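PDB 2DUL: tRNA (guanine(26)-N(2))-dimethyltransferase from Pyrococcus horikoshii, which probably transfers two methyl groups from S-adenosyl-L-methionine to N2 of the guanine at position 26 of tRNA, forming N2-dimethylguanosine. Local coordinates for residues A[73-84]-A[113-124]. Residues are numbered along the deposited sequence; the frame is centred on the assembly and turned at random.
Sequences EVWLNDISEDAY and TIVINHDDANRL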
loop_
_atom_site.group_PDB
_atom_site.type_symbol
_atom_site.label_atom_id
_atom_site.label_comp_id
_atom_site.label_asym_id
_atom_site.label_seq_id
_atom_site.Cartn_x
_atom_site.Cartn_y
_atom_site.Cartn_z
ATOM N N GLU A 73 -4.570 -5.548 21.222
ATOM C CA GLU A 73 -3.588 -6.620 21.287
ATOM C C GLU A 73 -2.669 -6.448 20.088
ATOM O O GLU A 73 -3.116 -6.502 18.939
ATOM C CB GLU A 73 -4.283 -7.983 21.226
ATOM C CG GLU A 73 -3.366 -9.159 21.524
ATOM C CD GLU A 73 -4.099 -10.492 21.521
ATOM O OE1 GLU A 73 -5.002 -10.691 22.366
ATOM O OE2 GLU A 73 -3.771 -11.342 20.672
ATOM N N VAL A 74 -1.387 -6.227 20.359
ATOM C CA VAL A 74 -0.414 -6.010 19.296
ATOM C C VAL A 74 0.681 -7.062 19.301
ATOM O O VAL A 74 1.353 -7.265 20.312
ATOM C CB VAL A 74 0.249 -4.616 19.429
ATOM C CG1 VAL A 74 1.171 -4.357 18.237
ATOM C CG2 VAL A 74 -0.827 -3.536 19.536
ATOM N N TRP A 75 0.850 -7.731 18.165
ATOM C CA TRP A 75 1.880 -8.748 18.025
ATOM C C TRP A 75 3.044 -8.201 17.201
ATOM O O TRP A 75 2.846 -7.568 16.161
ATOM C CB TRP A 75 1.319 -9.998 17.337
ATOM C CG TRP A 75 0.344 -10.769 18.171
ATOM C CD1 TRP A 75 -0.820 -10.306 18.710
ATOM C CD2 TRP A 75 0.434 -12.152 18.536
ATOM N NE1 TRP A 75 -1.462 -11.314 19.387
ATOM C CE2 TRP A 75 -0.715 -12.458 19.296
ATOM C CE3 TRP A 75 1.375 -13.163 18.294
ATOM C CZ2 TRP A 75 -0.953 -13.736 19.817
ATOM C CZ3 TRP A 75 1.140 -14.436 18.812
ATOM C CH2 TRP A 75 -0.018 -14.709 19.566
ATOM N N LEU A 76 4.253 -8.440 17.687
ATOM C CA LEU A 76 5.466 -8.014 17.006
ATOM C C LEU A 76 6.242 -9.288 16.715
ATOM O O LEU A 76 6.440 -10.110 17.608
ATOM C CB LEU A 76 6.305 -7.103 17.902
ATOM C CG LEU A 76 5.734 -5.745 18.318
ATOM C CD1 LEU A 76 4.718 -5.935 19.427
ATOM C CD2 LEU A 76 6.871 -4.855 18.808
ATOM N N ASN A 77 6.685 -9.459 15.478
ATOM C CA ASN A 77 7.415 -10.667 15.128
ATOM C C ASN A 77 8.638 -10.428 14.252
ATOM O O ASN A 77 8.653 -9.526 13.425
ATOM C CB ASN A 77 6.487 -11.640 14.395
ATOM C CG ASN A 77 7.206 -12.906 13.946
ATOM O OD1 ASN A 77 7.442 -13.818 14.741
ATOM N ND2 ASN A 77 7.568 -12.957 12.667
ATOM N N ASP A 78 9.660 -11.255 14.450
ATOM C CA ASP A 78 10.873 -11.200 13.639
ATOM C C ASP A 78 11.633 -12.510 13.804
ATOM O O ASP A 78 11.717 -13.062 14.903
ATOM C CB ASP A 78 11.772 -10.028 14.034
ATOM C CG ASP A 78 12.709 -9.618 12.904
ATOM O OD1 ASP A 78 12.440 -8.589 12.250
ATOM O OD2 ASP A 78 13.702 -10.338 12.657
ATOM N N ILE A 79 12.188 -13.006 12.709
ATOM C CA ILE A 79 12.921 -14.261 12.735
ATOM C C ILE A 79 14.325 -14.108 13.327
ATOM O O ILE A 79 14.929 -15.084 13.766
ATOM C CB ILE A 79 13.028 -14.849 11.309
ATOM C CG1 ILE A 79 13.570 -16.279 11.365
ATOM C CG2 ILE A 79 13.924 -13.967 10.454
ATOM C CD1 ILE A 79 13.617 -16.962 10.015
ATOM N N SER A 80 14.834 -12.881 13.345
ATOM C CA SER A 80 16.173 -12.614 13.867
ATOM C C SER A 80 16.261 -12.508 15.385
ATOM O O SER A 80 15.478 -11.798 16.015
ATOM C CB SER A 80 16.726 -11.328 13.252
ATOM O OG SER A 80 17.892 -10.903 13.940
ATOM N N GLU A 81 17.230 -13.216 15.960
ATOM C CA GLU A 81 17.464 -13.205 17.403
ATOM C C GLU A 81 17.829 -11.799 17.884
ATOM O O GLU A 81 17.368 -11.354 18.938
ATOM C CB GLU A 81 18.604 -14.168 17.756
ATOM C CG GLU A 81 19.049 -14.124 19.214
ATOM C CD GLU A 81 18.140 -14.912 20.137
ATOM O OE1 GLU A 81 16.941 -14.577 20.238
ATOM O OE2 GLU A 81 18.632 -15.875 20.766
ATOM N N ASP A 82 18.673 -11.112 17.119
ATOM C CA ASP A 82 19.088 -9.757 17.464
ATOM C C ASP A 82 17.884 -8.825 17.464
ATOM O O ASP A 82 17.730 -7.991 18.355
ATOM C CB ASP A 82 20.125 -9.240 16.464
ATOM C CG ASP A 82 21.479 -9.903 16.629
ATOM O OD1 ASP A 82 22.398 -9.571 15.852
ATOM O OD2 ASP A 82 21.626 -10.750 17.537
ATOM N N ALA A 83 17.033 -8.966 16.453
ATOM C CA ALA A 83 15.844 -8.133 16.357
ATOM C C ALA A 83 14.926 -8.425 17.540
ATOM O O ALA A 83 14.410 -7.508 18.179
ATOM C CB ALA A 83 15.118 -8.401 15.045
ATOM N N TYR A 84 14.741 -9.707 17.837
ATOM C CA TYR A 84 13.885 -10.120 18.949
ATOM C C TYR A 84 14.355 -9.501 20.270
ATOM O O TYR A 84 13.553 -8.966 21.039
ATOM C CB TYR A 84 13.880 -11.646 19.066
ATOM C CG TYR A 84 13.074 -12.169 20.236
ATOM C CD1 TYR A 84 11.686 -12.012 20.283
ATOM C CD2 TYR A 84 13.698 -12.824 21.297
ATOM C CE1 TYR A 84 10.939 -12.500 21.361
ATOM C CE2 TYR A 84 12.963 -13.316 22.382
ATOM C CZ TYR A 84 11.582 -13.151 22.405
ATOM O OH TYR A 84 10.851 -13.652 23.463
ATOM N N THR A 113 -2.261 -5.416 25.307
ATOM C CA THR A 113 -1.487 -6.640 25.400
ATOM C C THR A 113 -0.486 -6.635 24.259
ATOM O O THR A 113 -0.854 -6.449 23.099
ATOM C CB THR A 113 -2.401 -7.875 25.309
ATOM O OG1 THR A 113 -3.235 -7.910 26.471
ATOM C CG2 THR A 113 -1.588 -9.162 25.244
ATOM N N ILE A 114 0.782 -6.813 24.606
ATOM C CA ILE A 114 1.857 -6.817 23.624
ATOM C C ILE A 114 2.496 -8.199 23.607
ATOM O O ILE A 114 2.888 -8.727 24.648
ATOM C CB ILE A 114 2.914 -5.754 23.980
ATOM C CG1 ILE A 114 2.251 -4.377 24.016
ATOM C CG2 ILE A 114 4.055 -5.773 22.963
ATOM C CD1 ILE A 114 3.119 -3.287 24.596
ATOM N N VAL A 115 2.579 -8.785 22.420
ATOM C CA VAL A 115 3.153 -10.110 22.256
ATOM C C VAL A 115 4.347 -10.017 21.316
ATOM O O VAL A 115 4.200 -9.688 20.139
ATOM C CB VAL A 115 2.122 -11.085 21.661
ATOM C CG1 VAL A 115 2.705 -12.490 21.604
ATOM C CG2 VAL A 115 0.848 -11.059 22.499
ATOM N N ILE A 116 5.531 -10.292 21.847
ATOM C CA ILE A 116 6.753 -10.241 21.058
ATOM C C ILE A 116 7.120 -11.675 20.697
ATOM O O ILE A 116 7.282 -12.530 21.569
ATOM C CB ILE A 116 7.890 -9.584 21.858
ATOM C CG1 ILE A 116 7.369 -8.303 22.528
ATOM C CG2 ILE A 116 9.050 -9.248 20.926
ATOM C CD1 ILE A 116 8.415 -7.566 23.358
ATOM N N ASN A 117 7.264 -11.927 19.402
ATOM C CA ASN A 117 7.545 -13.266 18.912
ATOM C C ASN A 117 8.845 -13.372 18.115
ATOM O O ASN A 117 9.182 -12.488 17.327
ATOM C CB ASN A 117 6.367 -13.714 18.037
ATOM C CG ASN A 117 6.242 -15.221 17.935
ATOM O OD1 ASN A 117 5.909 -15.899 18.912
ATOM N ND2 ASN A 117 6.500 -15.756 16.749
ATOM N N HIS A 118 9.567 -14.465 18.328
ATOM C CA HIS A 118 10.809 -14.721 17.606
ATOM C C HIS A 118 10.524 -15.913 16.699
ATOM O O HIS A 118 10.495 -17.051 17.168
ATOM C CB HIS A 118 11.935 -15.091 18.572
ATOM C CG HIS A 118 13.195 -15.519 17.885
ATOM N ND1 HIS A 118 14.096 -16.393 18.454
ATOM C CD2 HIS A 118 13.713 -15.177 16.681
ATOM C CE1 HIS A 118 15.114 -16.573 17.631
ATOM N NE2 HIS A 118 14.905 -15.846 16.547
ATOM N N ASP A 119 10.315 -15.666 15.409
ATOM C CA ASP A 119 10.013 -16.764 14.499
ATOM C C ASP A 119 9.772 -16.281 13.076
ATOM O O ASP A 119 9.667 -15.080 12.825
ATOM C CB ASP A 119 8.768 -17.499 15.012
ATOM C CG ASP A 119 8.546 -18.839 14.340
ATOM O OD1 ASP A 119 9.537 -19.535 14.022
ATOM O OD2 ASP A 119 7.368 -19.205 14.148
ATOM N N ASP A 120 9.699 -17.226 12.147
ATOM C CA ASP A 120 9.427 -16.917 10.750
ATOM C C ASP A 120 7.982 -16.414 10.708
ATOM O O ASP A 120 7.094 -17.017 11.316
ATOM C CB ASP A 120 9.586 -18.188 9.905
ATOM C CG ASP A 120 9.123 -18.013 8.463
ATOM O OD1 ASP A 120 8.810 -16.877 8.046
ATOM O OD2 ASP A 120 9.081 -19.025 7.741
ATOM N N ALA A 121 7.754 -15.306 10.012
ATOM C CA ALA A 121 6.413 -14.733 9.916
ATOM C C ALA A 121 5.386 -15.745 9.409
ATOM O O ALA A 121 4.248 -15.764 9.878
ATOM C CB ALA A 121 6.430 -13.511 9.010
ATOM N N ASN A 122 5.782 -16.577 8.448
ATOM C CA ASN A 122 4.872 -17.586 7.910
ATOM C C ASN A 122 4.470 -18.606 8.973
ATOM O O ASN A 122 3.331 -19.080 8.988
ATOM C CB ASN A 122 5.498 -18.320 6.716
ATOM C CG ASN A 122 5.273 -17.594 5.395
ATOM O OD1 ASN A 122 4.213 -17.005 5.169
ATOM N ND2 ASN A 122 6.265 -17.653 4.508
ATOM N N ARG A 123 5.397 -18.944 9.864
ATOM C CA ARG A 123 5.092 -19.908 10.913
ATOM C C ARG A 123 4.141 -19.283 11.928
ATOM O O ARG A 123 3.164 -19.911 12.342
ATOM C CB ARG A 123 6.375 -20.383 11.600
ATOM C CG ARG A 123 6.156 -21.501 12.615
ATOM C CD ARG A 123 7.482 -22.152 12.987
ATOM N NE ARG A 123 7.342 -23.181 14.018
ATOM C CZ ARG A 123 7.158 -22.931 15.311
ATOM N NH1 ARG A 123 7.089 -21.680 15.743
ATOM N NH2 ARG A 123 7.044 -23.933 16.174
ATOM N N LEU A 124 4.415 -18.041 12.320
ATOM C CA LEU A 124 3.539 -17.363 13.273
ATOM C C LEU A 124 2.119 -17.204 12.714
ATOM O O LEU A 124 1.140 -17.516 13.394
ATOM C CB LEU A 124 4.100 -15.984 13.646
ATOM C CG LEU A 124 3.216 -15.144 14.578
ATOM C CD1 LEU A 124 2.908 -15.912 15.861
ATOM C CD2 LEU A 124 3.920 -13.844 14.894
#
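W75 and V115 meet because the W75 side chain turns its CG beside the backbone N (chi1 -70°), which lays the indole flat against V115, while N77 swings CG away from its own N (chi1 178°) and carries its amide across to N117 and D119. V115 CG1 sits over the face of the six-membered ring, 3.7 Å from its centroid, a CH-pi contact; L124 CD1 meets the same ring obliquely. In the ring plane, W75 NE1 gives a straight bond to E73 OE2 at 2.6 Å, and Y131 OH is a second partner of that carboxylate oxygen. Replacing W75 with an alanine would probably leave V115 and L124 without the flat surface they pack on and E73 OE2 without its indole donor.

The N77 amide works at both ends. Its OD1 accepts from N117 ND2 at 2.9 Å, and its ND2 donates to D119 O, reaching that oxygen from above the carbonyl plane; ND2 also donates to A54 O. L124 CD2 closes in on N77 CB at 3.4 Å. At the C-terminal end of strand 113-118, H118 CB rests over the face of the Y84 ring, offset toward its rim, and H118 NE2 makes a weak bond to I79 O at 2.9 Å. D78, D120 and A121 are predicted to bind S-adenosyl-L-methionine. D78 ends strand 73-78, and D120 lies just after strand 113-118: D78 OD2 accepts from S80 N in an Asx turn, while D78 OD1 accepts from A57 N, and D120 N-caps helix 121-127.

Strands 73-78 and 113-118 run parallel in register, 15° apart, through a ladder that begins with V74 N to T113 O at 2.8 Å. In this Rossmann-like methyltransferase sheet, strand 50-53 flanks 73-78 and strand 105-109 flanks 113-118; helix 81-94 packs on L76 and I116, and helix 121-127 brings L124 to the W75 side.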